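Local coordinates for protein CRISPR-associated endonuclease C2c1 (Alicyclobacillus acidoterrestris, PDB 5U31) that uses a guide RNA to recognise and cut invading DNA in CRISPR adaptive immunity, with a divalent metal ion as cofactor, at residues L765-Y769 with L798-I802; N757-I762 with A805-R809; K25-E29 with S201-W205; G33-T38 with M221-A225. The protein carries 3 engineered substitutions. All coordinates share one frame; numbering follows the deposited sequence.

From the N terminus, helix 17-45 supplies the first segments of two contacts. Contact 3 joins its residues 25-29 to the loop at 201-205, and contact 4 joins residues 33-38 to helix 216-257, so the two loops cross; Glu29 and Met221 touch between them, and both lie within REC1. Much later, residues 757-762 open the loop that contact 2 closes at 805-809, and contact 1, 765-769 with 798-802, is nested inside it. These two share helices 759-776 and 796-822, their centres 11 Å apart, and tie REC2 to RuvC-II beside the guide RNA. The centres of contacts 1 and 2 lie about 38 to 43 Å from those of contacts 3 and 4.

Contact 1: L765-Y769 with L798-I802; sequences LERQY and LREHI. With nucleotides of chain B; nucleotides of chain C.
Arg799 on helix 796-822 lies over one face of the Tyr769 ring on helix 759-776, where the segments run nearly antiparallel with axes 10.0 Å apart. In this cation-pi pair Arg799 CZ stands 4.4 Å from the centroid of the Tyr769 ring, yet the guanidinium plane is turned 73° from that of the ring, so NE is presented to the ring centre. Bends at chi2 and chi3 bring the arginine chain there, with its CG 3.4 Å from Tyr769 CE1. The same guanidinium forms a salt bridge through NH2 to Glu766 OE1, its plane 60° from the carboxylate's; the modelled bond is very short, and its length is doubtful. Glu766 OE2 has a weak second partner in Lys806.

Apolar contacts fill the middle. Leu765 CB meets Ile802 CG1 at 3.6 Å, and Leu798 CD2 lies 4.0 Å from Tyr769 CB.

Two polar side chains reach the guide RNA. Gln768, extended beyond CG (chi2 176°), pairs with the base of U37 of chain B: its OE1 accepts from U37 N3 at 2.8 Å, while its NE2, also bonded to Tyr764 O, donates to U37 O4 at 2.5 Å. His801 ND1 donates to OP1 of C33 of chain B, again at a doubtfully short length. The paired amide bonds match a uracil edge, the histidine reaches the RNA backbone, and Glu766 probably offsets part of the arginine's charge near the bound DNA.

Contact 2: N757-I762 with A805-R809; sequences NSIEQI and AKEDR. With nucleotides of chain B; nucleotides of chain C.
At the capped start of helix 759-776, on the seam between REC2 and RuvC-II, Asn757 and Ile759 receive Arg809 from helix 796-822. With CG anti to the backbone N (chi1 162°) and the chain extended to NE, Arg809 reaches across to the beginning of the other helix. Its NH2 donates to Asn757 O at 3.2 Å, a nearly straight bond of 162° lying in both the guanidinium and the carbonyl plane. Ile759 covers one guanidinium face, its CD1 set toward the rim and 3.6 Å from Arg809 NH1. Ser577 OG takes a further bond from NH2.

About one turn further along its helix, Ile762 packs against three residues of the other helix: its CD1 meets Arg809 CD at 3.7 Å, its CG2 meets Lys806 CE at 3.7 Å, and its CG1 rests 4.1 Å from Ala805 CB. Ser758 OG accepts from Gln761 N at 3.2 Å and is also hydrogen-bonded to Gly755 O.

RNA and DNA border the contact. Asp808, in a salt bridge with Lys812, bonds a guanine base of the RNA and sits beside the sugar of C33 of chain B; Lys806 passes a phosphate of DC13 of chain C. The arrangement is that of a serine N-cap whose helix packs against a guide-binding helix.

Contact 3: K25-E29 with S201-W205; sequences KLHKE and SSVEW
Glu29, on helix 17-45 of REC1, packs against Val203 in a loop that makes an inverse gamma turn centred on Glu204. Its CB points toward the loop, and CG, placed anti to the carbonyl carbon (chi1 -70°), comes 3.9 Å from Val203 CG2. A bend at chi2 (-66°) lays the carboxylate alongside the same valine methyl, and its two oxygens have different partners. OE1 turns to Ser201, 3.2 Å from the CB of that residue, and is hydrogen-bonded to Tyr195 OH; OE2 lies 3.7 Å from Val203 CG2 and takes a salt bridge from Lys25 NZ at 3.4 Å, one helical turn back.

Lys25 runs past the valine in the opposite direction. Its CE is 3.7 Å from Val203 CG2, and its ammonium group also makes a weak bond, NZ to Ser202 OG, of 3.5 Å. An apolar valine methyl is thus flanked by the lysine and glutamate of one ion pair. Further round the helix, Leu26 CD1 approaches Trp205 CH2 near the plane of the indole at 4.4 Å.

Strands 424-428 and 431-435 of WED-II also touch this group, meeting Lys25, Leu26, Val203 and Trp205. Within the loop, Val203 CG1 covers one face of the Trp205 ring, and the indole is held at its edge: Trp205 NE1 donates in plane to Ser201 OG at 3.2 Å, N-H...O angle 166°.

Contact 4: G33-T38 with M221-A225; sequences GVRYYT and MFQQA. With SO4 (sulfate ion), chain F.
Phe222 turns its edge onto one face of the Tyr37 ring in a T-shaped stack, the centroids of Phe222 and Tyr37 5.1 Å apart and the planes at 81°. Its leading atom, Phe222 CD1, sits 3.5 Å from Tyr37 CD1, offset toward the rim; Tyr36 CD1 covers the opposite face. Beside the rings, Ala225 CB meets Tyr37 CB at 3.8 Å and Thr38 OG1 at 3.3 Å. Val34 CG2 rests on the Met221 backbone, and the selenium of Met221, a selenomethionine, lies 3.7 Å from Gly33 CA.

A second shell fixes these groups. Thr38 OG1 donates to Val34 O at 2.8 Å from 42° out of the carbonyl plane, which sets the threonine's rotation and makes that oxygen accept twice, since Thr38 N also bonds it. Tyr37 OH is tied to Tyr195 N. Phe222 is backed by Ala122 and Leu126 of helix 118-130, which includes PAM-binding residues. Tyr36 OH donates to a sulfate ion, probably from the crystallisation liquor, which Arg193 and Trp40 also bind.

The two segments cross at -53° with axes 8.1 Å apart, Gly33 and Ala225 placing little bulk between them: a geometry that fits ridges-into-grooves packing, here joining helices 17-45 and 216-257 of REC1.

Contact 1: L765-Y769 with L798-I802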
# COMPACT_ATOMS: atom_id res chain seq x y z
N LEU A 765 -15.82 -4.79 11.21
CA LEU A 765 -16.04 -3.35 11.25
C LEU A 765 -16.44 -2.81 9.88
O LEU A 765 -17.38 -2.03 9.77
CB LEU A 765 -14.78 -2.64 11.76
CG LEU A 765 -14.22 -3.07 13.12
CD1 LEU A 765 -12.91 -2.36 13.39
CD2 LEU A 765 -15.23 -2.79 14.22
N GLU A 766 -15.72 -3.22 8.83
CA GLU A 766 -16.03 -2.76 7.49
C GLU A 766 -17.46 -3.12 7.09
O GLU A 766 -18.14 -2.34 6.43
CB GLU A 766 -15.05 -3.35 6.48
CG GLU A 766 -13.64 -2.81 6.57
CD GLU A 766 -13.46 -1.54 5.76
OE1 GLU A 766 -14.48 -0.88 5.43
OE2 GLU A 766 -12.29 -1.20 5.45
N ARG A 767 -17.91 -4.32 7.47
CA ARG A 767 -19.26 -4.74 7.12
C ARG A 767 -20.30 -3.78 7.68
O ARG A 767 -21.29 -3.48 7.02
CB ARG A 767 -19.51 -6.16 7.62
CG ARG A 767 -19.51 -7.22 6.54
CD ARG A 767 -19.94 -8.57 7.09
NE ARG A 767 -18.81 -9.36 7.55
CZ ARG A 767 -18.05 -10.10 6.75
NH1 ARG A 767 -17.04 -10.79 7.25
NH2 ARG A 767 -18.29 -10.13 5.44
N GLN A 768 -20.07 -3.28 8.90
CA GLN A 768 -21.02 -2.35 9.51
C GLN A 768 -21.06 -1.03 8.74
O GLN A 768 -22.13 -0.44 8.56
CB GLN A 768 -20.65 -2.09 10.96
CG GLN A 768 -20.56 -3.33 11.82
CD GLN A 768 -20.09 -3.00 13.22
OE1 GLN A 768 -20.57 -2.05 13.83
NE2 GLN A 768 -19.15 -3.77 13.73
N TYR A 769 -19.90 -0.54 8.30
CA TYR A 769 -19.88 0.68 7.52
C TYR A 769 -20.67 0.52 6.23
O TYR A 769 -21.53 1.35 5.91
CB TYR A 769 -18.43 1.08 7.23
CG TYR A 769 -18.27 2.41 6.54
CD1 TYR A 769 -18.15 3.59 7.26
CD2 TYR A 769 -18.25 2.48 5.15
CE1 TYR A 769 -18.01 4.80 6.62
CE2 TYR A 769 -18.12 3.68 4.51
CZ TYR A 769 -17.99 4.84 5.24
OH TYR A 769 -17.86 6.04 4.58
N LEU A 798 -16.61 5.65 13.37
CA LEU A 798 -16.40 4.26 12.97
C LEU A 798 -15.30 4.14 11.93
O LEU A 798 -14.46 3.23 12.00
CB LEU A 798 -17.70 3.66 12.43
CG LEU A 798 -17.59 2.33 11.69
CD1 LEU A 798 -17.07 1.25 12.62
CD2 LEU A 798 -18.92 1.91 11.10
N ARG A 799 -15.28 5.06 10.95
CA ARG A 799 -14.22 5.06 9.94
C ARG A 799 -12.85 5.24 10.59
O ARG A 799 -11.89 4.55 10.22
CB ARG A 799 -14.46 6.16 8.92
CG ARG A 799 -14.85 5.66 7.53
CD ARG A 799 -13.84 4.66 7.01
NE ARG A 799 -14.49 3.58 6.27
CZ ARG A 799 -13.92 2.42 5.97
NH1 ARG A 799 -12.67 2.17 6.35
NH2 ARG A 799 -14.60 1.50 5.30
N GLU A 800 -12.74 6.17 11.54
CA GLU A 800 -11.48 6.35 12.25
C GLU A 800 -11.11 5.12 13.07
O GLU A 800 -9.92 4.84 13.24
CB GLU A 800 -11.57 7.59 13.14
CG GLU A 800 -11.65 8.90 12.36
CD GLU A 800 -11.72 10.11 13.26
OE1 GLU A 800 -11.91 9.94 14.49
OE2 GLU A 800 -11.58 11.24 12.75
N HIS A 801 -12.10 4.38 13.57
CA HIS A 801 -11.80 3.15 14.28
C HIS A 801 -11.27 2.08 13.33
O HIS A 801 -10.32 1.36 13.67
CB HIS A 801 -13.04 2.64 15.02
CG HIS A 801 -12.80 1.43 15.86
ND1 HIS A 801 -11.93 1.43 16.93
CD2 HIS A 801 -13.31 0.18 15.80
CE1 HIS A 801 -11.92 0.24 17.49
NE2 HIS A 801 -12.75 -0.54 16.82
N ILE A 802 -11.88 1.95 12.15
CA ILE A 802 -11.40 0.97 11.19
C ILE A 802 -9.96 1.27 10.80
O ILE A 802 -9.11 0.37 10.75
CB ILE A 802 -12.32 0.91 9.96
CG1 ILE A 802 -13.73 0.48 10.38
CG2 ILE A 802 -11.77 -0.05 8.92
CD1 ILE A 802 -14.72 0.42 9.23
P U B 37 -15.16 1.79 21.52
OP1 U B 37 -15.02 2.55 22.78
OP2 U B 37 -16.46 1.19 21.15
O5' U B 37 -14.81 2.81 20.35
C5' U B 37 -14.89 2.42 18.99
C4' U B 37 -15.88 3.26 18.21
O4' U B 37 -16.27 2.49 17.05
C3' U B 37 -17.16 3.59 18.96
O3' U B 37 -17.73 4.83 18.51
C2' U B 37 -18.07 2.42 18.58
O2' U B 37 -19.45 2.71 18.65
C1' U B 37 -17.64 2.13 17.14
N1 U B 37 -17.75 0.70 16.80
C2 U B 37 -18.54 0.30 15.74
O2 U B 37 -19.15 1.09 15.04
N3 U B 37 -18.59 -1.05 15.52
C4 U B 37 -17.95 -2.04 16.25
O4 U B 37 -18.08 -3.22 15.94
C5 U B 37 -17.15 -1.55 17.33
C6 U B 37 -17.09 -0.23 17.57
P C B 33 -8.98 2.76 18.76
OP1 C B 33 -10.09 2.79 17.79
OP2 C B 33 -9.20 3.16 20.17
O5' C B 33 -8.38 1.29 18.79
C5' C B 33 -8.03 0.64 17.57
C4' C B 33 -7.54 -0.76 17.83
O4' C B 33 -6.19 -0.71 18.37
C3' C B 33 -8.30 -1.55 18.88
O3' C B 33 -9.62 -1.94 18.53
C2' C B 33 -7.28 -2.62 19.24
O2' C B 33 -7.10 -3.52 18.16
C1' C B 33 -6.03 -1.75 19.32
N1 C B 33 -5.91 -1.15 20.67
C2 C B 33 -5.37 -1.93 21.69
O2 C B 33 -4.97 -3.08 21.43
N3 C B 33 -5.27 -1.42 22.94
C4 C B 33 -5.71 -0.18 23.19
N4 C B 33 -5.60 0.29 24.43
C5 C B 33 -6.28 0.63 22.18
C6 C B 33 -6.36 0.11 20.95
P DC C 12 -10.62 6.12 5.22
OP1 DC C 12 -10.81 5.49 6.55
OP2 DC C 12 -9.92 7.41 5.06
O5' DC C 12 -9.90 5.06 4.26
C5' DC C 12 -10.49 3.79 4.02
C4' DC C 12 -9.64 2.96 3.08
O4' DC C 12 -9.74 3.48 1.73
C3' DC C 12 -8.15 2.94 3.42
O3' DC C 12 -7.69 1.60 3.43
C2' DC C 12 -7.51 3.74 2.29
C1' DC C 12 -8.46 3.47 1.14
N1 DC C 12 -8.43 4.51 0.08
C2 DC C 12 -8.13 4.15 -1.24
O2 DC C 12 -7.89 2.96 -1.50
N3 DC C 12 -8.10 5.11 -2.19
C4 DC C 12 -8.37 6.37 -1.87
N4 DC C 12 -8.34 7.29 -2.84
C5 DC C 12 -8.68 6.76 -0.53
C6 DC C 12 -8.70 5.81 0.40

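Contact 2: N757-I762 with A805-R809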
# COMPACT_ATOMS: atom_id res chain seq x y z
N ASN A 757 -6.38 -8.82 16.17
CA ASN A 757 -5.75 -8.09 15.07
C ASN A 757 -5.92 -8.81 13.74
O ASN A 757 -5.08 -8.67 12.84
CB ASN A 757 -4.28 -7.85 15.36
CG ASN A 757 -4.06 -7.17 16.68
OD1 ASN A 757 -4.96 -6.52 17.20
ND2 ASN A 757 -2.87 -7.33 17.25
N SER A 758 -7.01 -9.56 13.60
CA SER A 758 -7.28 -10.38 12.44
C SER A 758 -7.93 -9.56 11.33
O SER A 758 -8.49 -8.49 11.56
CB SER A 758 -8.19 -11.56 12.81
OG SER A 758 -9.50 -11.13 13.12
N ILE A 759 -7.85 -10.09 10.10
CA ILE A 759 -8.58 -9.50 8.98
C ILE A 759 -10.07 -9.53 9.26
O ILE A 759 -10.79 -8.58 8.96
CB ILE A 759 -8.23 -10.23 7.67
CG1 ILE A 759 -6.76 -10.02 7.30
CG2 ILE A 759 -9.10 -9.78 6.51
CD1 ILE A 759 -6.47 -8.70 6.61
N GLU A 760 -10.56 -10.62 9.85
CA GLU A 760 -12.00 -10.80 9.99
C GLU A 760 -12.62 -9.74 10.90
O GLU A 760 -13.75 -9.30 10.66
CB GLU A 760 -12.33 -12.20 10.53
CG GLU A 760 -13.82 -12.46 10.63
CD GLU A 760 -14.14 -13.64 11.51
OE1 GLU A 760 -13.25 -14.51 11.68
OE2 GLU A 760 -15.28 -13.71 12.04
N GLN A 761 -11.90 -9.32 11.94
CA GLN A 761 -12.48 -8.30 12.81
C GLN A 761 -12.50 -6.94 12.12
O GLN A 761 -13.46 -6.18 12.28
CB GLN A 761 -11.71 -8.21 14.12
CG GLN A 761 -12.62 -7.80 15.26
CD GLN A 761 -12.51 -6.33 15.61
OE1 GLN A 761 -11.57 -5.65 15.19
NE2 GLN A 761 -13.46 -5.83 16.40
N ILE A 762 -11.46 -6.62 11.37
CA ILE A 762 -11.47 -5.37 10.60
C ILE A 762 -12.60 -5.40 9.59
O ILE A 762 -13.28 -4.39 9.35
CB ILE A 762 -10.10 -5.14 9.94
CG1 ILE A 762 -9.03 -4.95 11.01
CG2 ILE A 762 -10.16 -3.94 9.01
CD1 ILE A 762 -7.63 -4.88 10.46
N ALA A 805 -7.59 0.47 13.53
CA ALA A 805 -7.48 -0.97 13.66
C ALA A 805 -6.48 -1.54 12.66
O ALA A 805 -5.70 -2.45 12.99
CB ALA A 805 -8.85 -1.62 13.48
N LYS A 806 -6.49 -1.04 11.42
CA LYS A 806 -5.54 -1.51 10.42
C LYS A 806 -4.13 -1.04 10.75
O LYS A 806 -3.16 -1.76 10.50
CB LYS A 806 -5.94 -1.03 9.03
CG LYS A 806 -7.34 -1.44 8.58
CD LYS A 806 -7.35 -1.67 7.07
CE LYS A 806 -8.76 -1.62 6.49
NZ LYS A 806 -9.29 -0.23 6.48
N GLU A 807 -4.00 0.17 11.31
CA GLU A 807 -2.69 0.68 11.69
C GLU A 807 -2.07 -0.17 12.79
O GLU A 807 -0.88 -0.49 12.75
CB GLU A 807 -2.82 2.13 12.16
CG GLU A 807 -1.50 2.85 12.36
CD GLU A 807 -1.64 4.15 13.14
OE1 GLU A 807 -1.38 4.15 14.35
OE2 GLU A 807 -2.03 5.18 12.53
N ASP A 808 -2.87 -0.53 13.79
CA ASP A 808 -2.37 -1.35 14.89
C ASP A 808 -1.99 -2.74 14.40
O ASP A 808 -0.96 -3.29 14.82
CB ASP A 808 -3.42 -1.43 15.99
CG ASP A 808 -2.88 -2.05 17.26
OD1 ASP A 808 -1.88 -1.52 17.80
OD2 ASP A 808 -3.45 -3.07 17.72
N ARG A 809 -2.80 -3.32 13.52
CA ARG A 809 -2.47 -4.61 12.95
C ARG A 809 -1.15 -4.56 12.20
O ARG A 809 -0.32 -5.46 12.33
CB ARG A 809 -3.60 -5.07 12.03
CG ARG A 809 -3.21 -6.17 11.08
CD ARG A 809 -4.38 -6.66 10.26
NE ARG A 809 -3.91 -7.35 9.06
CZ ARG A 809 -3.58 -8.63 9.02
NH1 ARG A 809 -3.16 -9.17 7.88
NH2 ARG A 809 -3.67 -9.39 10.11
P C B 33 -8.98 2.76 18.76
OP1 C B 33 -10.09 2.79 17.79
OP2 C B 33 -9.20 3.16 20.17
O5' C B 33 -8.38 1.29 18.79
C5' C B 33 -8.03 0.64 17.57
C4' C B 33 -7.54 -0.76 17.83
O4' C B 33 -6.19 -0.71 18.37
C3' C B 33 -8.30 -1.55 18.88
O3' C B 33 -9.62 -1.94 18.53
C2' C B 33 -7.28 -2.62 19.24
O2' C B 33 -7.10 -3.52 18.16
C1' C B 33 -6.03 -1.75 19.32
N1 C B 33 -5.91 -1.15 20.67
C2 C B 33 -5.37 -1.93 21.69
O2 C B 33 -4.97 -3.08 21.43
N3 C B 33 -5.27 -1.42 22.94
C4 C B 33 -5.71 -0.18 23.19
N4 C B 33 -5.60 0.29 24.43
C5 C B 33 -6.28 0.63 22.18
C6 C B 33 -6.36 0.11 20.95
P C B 34 -10.04 -3.42 18.08
OP1 C B 34 -9.21 -3.81 16.91
OP2 C B 34 -11.52 -3.38 17.97
O5' C B 34 -9.67 -4.37 19.31
C5' C B 34 -9.65 -5.78 19.14
C4' C B 34 -8.71 -6.45 20.12
O4' C B 34 -7.85 -5.45 20.72
C3' C B 34 -9.37 -7.15 21.31
O3' C B 34 -9.74 -8.48 21.01
C2' C B 34 -8.28 -7.12 22.37
O2' C B 34 -7.37 -8.19 22.17
C1' C B 34 -7.54 -5.81 22.05
N1 C B 34 -7.88 -4.69 22.95
C2 C B 34 -7.45 -4.76 24.28
O2 C B 34 -6.84 -5.76 24.67
N3 C B 34 -7.73 -3.73 25.13
C4 C B 34 -8.39 -2.67 24.68
N4 C B 34 -8.65 -1.68 25.54
C5 C B 34 -8.83 -2.58 23.32
C6 C B 34 -8.55 -3.59 22.50
P DC C 13 -6.17 1.28 3.86
OP1 DC C 13 -6.17 -0.03 4.54
OP2 DC C 13 -5.63 2.47 4.55
O5' DC C 13 -5.42 1.12 2.46
C5' DC C 13 -5.68 -0.03 1.67
C4' DC C 13 -4.65 -0.17 0.58
O4' DC C 13 -4.86 0.87 -0.40
C3' DC C 13 -3.19 -0.04 1.04
O3' DC C 13 -2.37 -1.01 0.37
C2' DC C 13 -2.83 1.39 0.64
C1' DC C 13 -3.66 1.58 -0.61
N1 DC C 13 -4.01 2.99 -0.89
C2 DC C 13 -3.67 3.55 -2.13
O2 DC C 13 -3.07 2.86 -2.96
N3 DC C 13 -4.01 4.84 -2.38
C4 DC C 13 -4.67 5.55 -1.46
N4 DC C 13 -4.98 6.81 -1.75
C5 DC C 13 -5.03 4.99 -0.20
C6 DC C 13 -4.69 3.72 0.04

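Contact 3: K25-E29 with S201-W205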
# COMPACT_ATOMS: atom_id res chain seq x y z
N LYS A 25 -0.94 31.07 18.24
CA LYS A 25 -0.56 32.25 17.47
C LYS A 25 0.71 31.99 16.68
O LYS A 25 0.81 32.36 15.51
CB LYS A 25 -0.37 33.45 18.41
CG LYS A 25 0.03 34.72 17.70
CD LYS A 25 -1.08 35.24 16.82
CE LYS A 25 -0.71 36.59 16.22
NZ LYS A 25 -1.77 37.09 15.30
N LEU A 26 1.69 31.33 17.31
CA LEU A 26 2.91 30.97 16.60
C LEU A 26 2.62 30.06 15.41
O LEU A 26 3.29 30.16 14.38
CB LEU A 26 3.88 30.30 17.57
CG LEU A 26 5.29 29.99 17.07
CD1 LEU A 26 5.98 31.27 16.63
CD2 LEU A 26 6.09 29.28 18.15
N HIS A 27 1.62 29.20 15.54
CA HIS A 27 1.25 28.33 14.43
C HIS A 27 0.69 29.14 13.26
O HIS A 27 1.05 28.89 12.10
CB HIS A 27 0.24 27.29 14.90
CG HIS A 27 -0.34 26.47 13.79
ND1 HIS A 27 0.31 25.38 13.25
CD2 HIS A 27 -1.51 26.58 13.11
CE1 HIS A 27 -0.43 24.86 12.29
NE2 HIS A 27 -1.54 25.57 12.19
N LYS A 28 -0.20 30.10 13.54
CA LYS A 28 -0.73 30.94 12.47
C LYS A 28 0.34 31.81 11.83
O LYS A 28 0.27 32.11 10.64
CB LYS A 28 -1.86 31.83 12.99
CG LYS A 28 -3.01 31.10 13.64
CD LYS A 28 -4.21 32.03 13.81
CE LYS A 28 -3.82 33.36 14.42
NZ LYS A 28 -4.93 34.36 14.34
N GLU A 29 1.33 32.23 12.62
CA GLU A 29 2.40 33.08 12.10
C GLU A 29 3.29 32.32 11.14
O GLU A 29 3.60 32.81 10.04
CB GLU A 29 3.22 33.65 13.25
CG GLU A 29 2.51 34.69 14.10
CD GLU A 29 2.21 35.95 13.32
OE1 GLU A 29 3.04 36.33 12.49
OE2 GLU A 29 1.13 36.55 13.53
N SER A 201 2.66 40.78 10.54
CA SER A 201 2.56 40.15 11.85
C SER A 201 2.30 41.21 12.91
O SER A 201 2.90 42.29 12.90
CB SER A 201 3.83 39.37 12.20
OG SER A 201 4.92 40.24 12.48
N SER A 202 1.39 40.89 13.83
CA SER A 202 1.05 41.77 14.94
C SER A 202 1.74 41.36 16.23
O SER A 202 1.46 41.94 17.29
CB SER A 202 -0.47 41.79 15.13
OG SER A 202 -0.98 40.47 15.22
N VAL A 203 2.64 40.38 16.18
CA VAL A 203 3.33 39.90 17.37
C VAL A 203 4.42 40.89 17.74
O VAL A 203 5.20 41.33 16.89
CB VAL A 203 3.92 38.50 17.12
CG1 VAL A 203 4.64 38.01 18.36
CG2 VAL A 203 2.82 37.52 16.72
N GLU A 204 4.47 41.26 19.03
CA GLU A 204 5.53 42.14 19.54
C GLU A 204 6.78 41.30 19.76
O GLU A 204 7.06 40.81 20.86
CB GLU A 204 5.09 42.84 20.81
CG GLU A 204 3.88 43.73 20.63
CD GLU A 204 3.43 44.38 21.92
OE1 GLU A 204 4.08 44.13 22.97
OE2 GLU A 204 2.43 45.13 21.90
N TRP A 205 7.54 41.11 18.69
CA TRP A 205 8.75 40.31 18.77
C TRP A 205 9.81 41.03 19.60
O TRP A 205 9.77 42.25 19.79
CB TRP A 205 9.30 40.00 17.38
CG TRP A 205 8.32 39.36 16.43
CD1 TRP A 205 7.58 39.98 15.47
CD2 TRP A 205 8.00 37.97 16.34
NE1 TRP A 205 6.81 39.07 14.79
CE2 TRP A 205 7.05 37.82 15.31
CE3 TRP A 205 8.41 36.83 17.04
CZ2 TRP A 205 6.51 36.59 14.96
CZ3 TRP A 205 7.88 35.61 16.69
CH2 TRP A 205 6.94 35.49 15.66

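Contact 4: G33-T38 with M221-A225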
# COMPACT_ATOMS: atom_id res chain seq x y z
N GLY A 33 3.82 33.11 7.32
CA GLY A 33 5.14 33.38 6.79
C GLY A 33 5.49 32.48 5.62
O GLY A 33 5.99 32.94 4.59
N VAL A 34 5.23 31.18 5.77
CA VAL A 34 5.51 30.25 4.68
C VAL A 34 4.66 30.58 3.46
O VAL A 34 5.15 30.56 2.32
CB VAL A 34 5.29 28.80 5.15
CG1 VAL A 34 5.35 27.85 3.96
CG2 VAL A 34 6.33 28.41 6.17
N ARG A 35 3.39 30.91 3.67
CA ARG A 35 2.53 31.29 2.55
C ARG A 35 3.06 32.54 1.86
O ARG A 35 3.03 32.62 0.62
CB ARG A 35 1.10 31.50 3.04
CG ARG A 35 0.09 31.71 1.93
CD ARG A 35 -1.31 31.89 2.50
NE ARG A 35 -2.34 31.97 1.46
CZ ARG A 35 -3.13 30.96 1.12
NH1 ARG A 35 -3.02 29.78 1.73
NH2 ARG A 35 -4.04 31.12 0.17
N TYR A 36 3.56 33.51 2.63
CA TYR A 36 4.07 34.74 2.04
C TYR A 36 5.24 34.45 1.11
O TYR A 36 5.28 34.94 -0.03
CB TYR A 36 4.48 35.73 3.15
CG TYR A 36 5.35 36.86 2.65
CD1 TYR A 36 6.71 36.88 2.92
CD2 TYR A 36 4.82 37.88 1.88
CE1 TYR A 36 7.51 37.91 2.45
CE2 TYR A 36 5.61 38.91 1.41
CZ TYR A 36 6.95 38.91 1.70
OH TYR A 36 7.75 39.93 1.23
N TYR A 37 6.21 33.65 1.57
CA TYR A 37 7.39 33.37 0.75
C TYR A 37 7.05 32.43 -0.40
O TYR A 37 7.58 32.58 -1.51
CB TYR A 37 8.50 32.79 1.61
CG TYR A 37 9.09 33.76 2.60
CD1 TYR A 37 9.82 34.86 2.17
CD2 TYR A 37 8.93 33.56 3.96
CE1 TYR A 37 10.37 35.76 3.09
CE2 TYR A 37 9.48 34.44 4.88
CZ TYR A 37 10.19 35.54 4.44
OH TYR A 37 10.72 36.41 5.37
N THR A 38 6.18 31.45 -0.15
CA THR A 38 5.76 30.56 -1.22
C THR A 38 5.05 31.32 -2.33
O THR A 38 5.36 31.14 -3.52
CB THR A 38 4.86 29.46 -0.66
OG1 THR A 38 5.60 28.70 0.31
CG2 THR A 38 4.41 28.54 -1.76
N MSE A 221 10.46 29.67 8.39
CA MSE A 221 9.44 29.92 7.38
C MSE A 221 9.99 29.83 5.96
O MSE A 221 9.34 29.27 5.08
CB MSE A 221 8.83 31.29 7.59
CG MSE A 221 8.12 31.44 8.90
SE MSE A 221 7.88 33.32 9.28
CE MSE A 221 6.99 33.18 11.00
N PHE A 222 11.18 30.38 5.74
CA PHE A 222 11.72 30.44 4.39
C PHE A 222 12.15 29.07 3.89
O PHE A 222 11.88 28.71 2.74
CB PHE A 222 12.88 31.43 4.33
CG PHE A 222 13.28 31.79 2.93
CD1 PHE A 222 12.42 32.48 2.10
CD2 PHE A 222 14.53 31.44 2.46
CE1 PHE A 222 12.79 32.81 0.82
CE2 PHE A 222 14.91 31.77 1.17
CZ PHE A 222 14.04 32.46 0.35
N GLN A 223 12.80 28.27 4.75
CA GLN A 223 13.18 26.93 4.34
C GLN A 223 11.97 26.10 3.96
O GLN A 223 11.98 25.39 2.95
CB GLN A 223 13.98 26.23 5.43
CG GLN A 223 14.39 24.82 5.03
CD GLN A 223 15.20 24.11 6.09
OE1 GLN A 223 15.77 24.73 6.98
NE2 GLN A 223 15.25 22.78 5.99
N GLN A 224 10.90 26.17 4.76
CA GLN A 224 9.72 25.36 4.49
C GLN A 224 9.01 25.79 3.22
O GLN A 224 8.24 25.00 2.66
CB GLN A 224 8.77 25.39 5.69
CG GLN A 224 9.31 24.62 6.89
CD GLN A 224 8.27 24.39 7.97
OE1 GLN A 224 7.34 23.62 7.79
NE2 GLN A 224 8.44 25.06 9.10
N ALA A 225 9.26 27.01 2.75
CA ALA A 225 8.72 27.45 1.47
C ALA A 225 9.55 26.91 0.32
O ALA A 225 9.00 26.52 -0.72
CB ALA A 225 8.66 28.98 1.43
S SO4 F . 5.48 42.62 -0.90
O1 SO4 F . 4.65 41.64 -1.59
O2 SO4 F . 5.54 43.83 -1.73
O3 SO4 F . 4.90 42.93 0.40
O4 SO4 F . 6.84 42.11 -0.72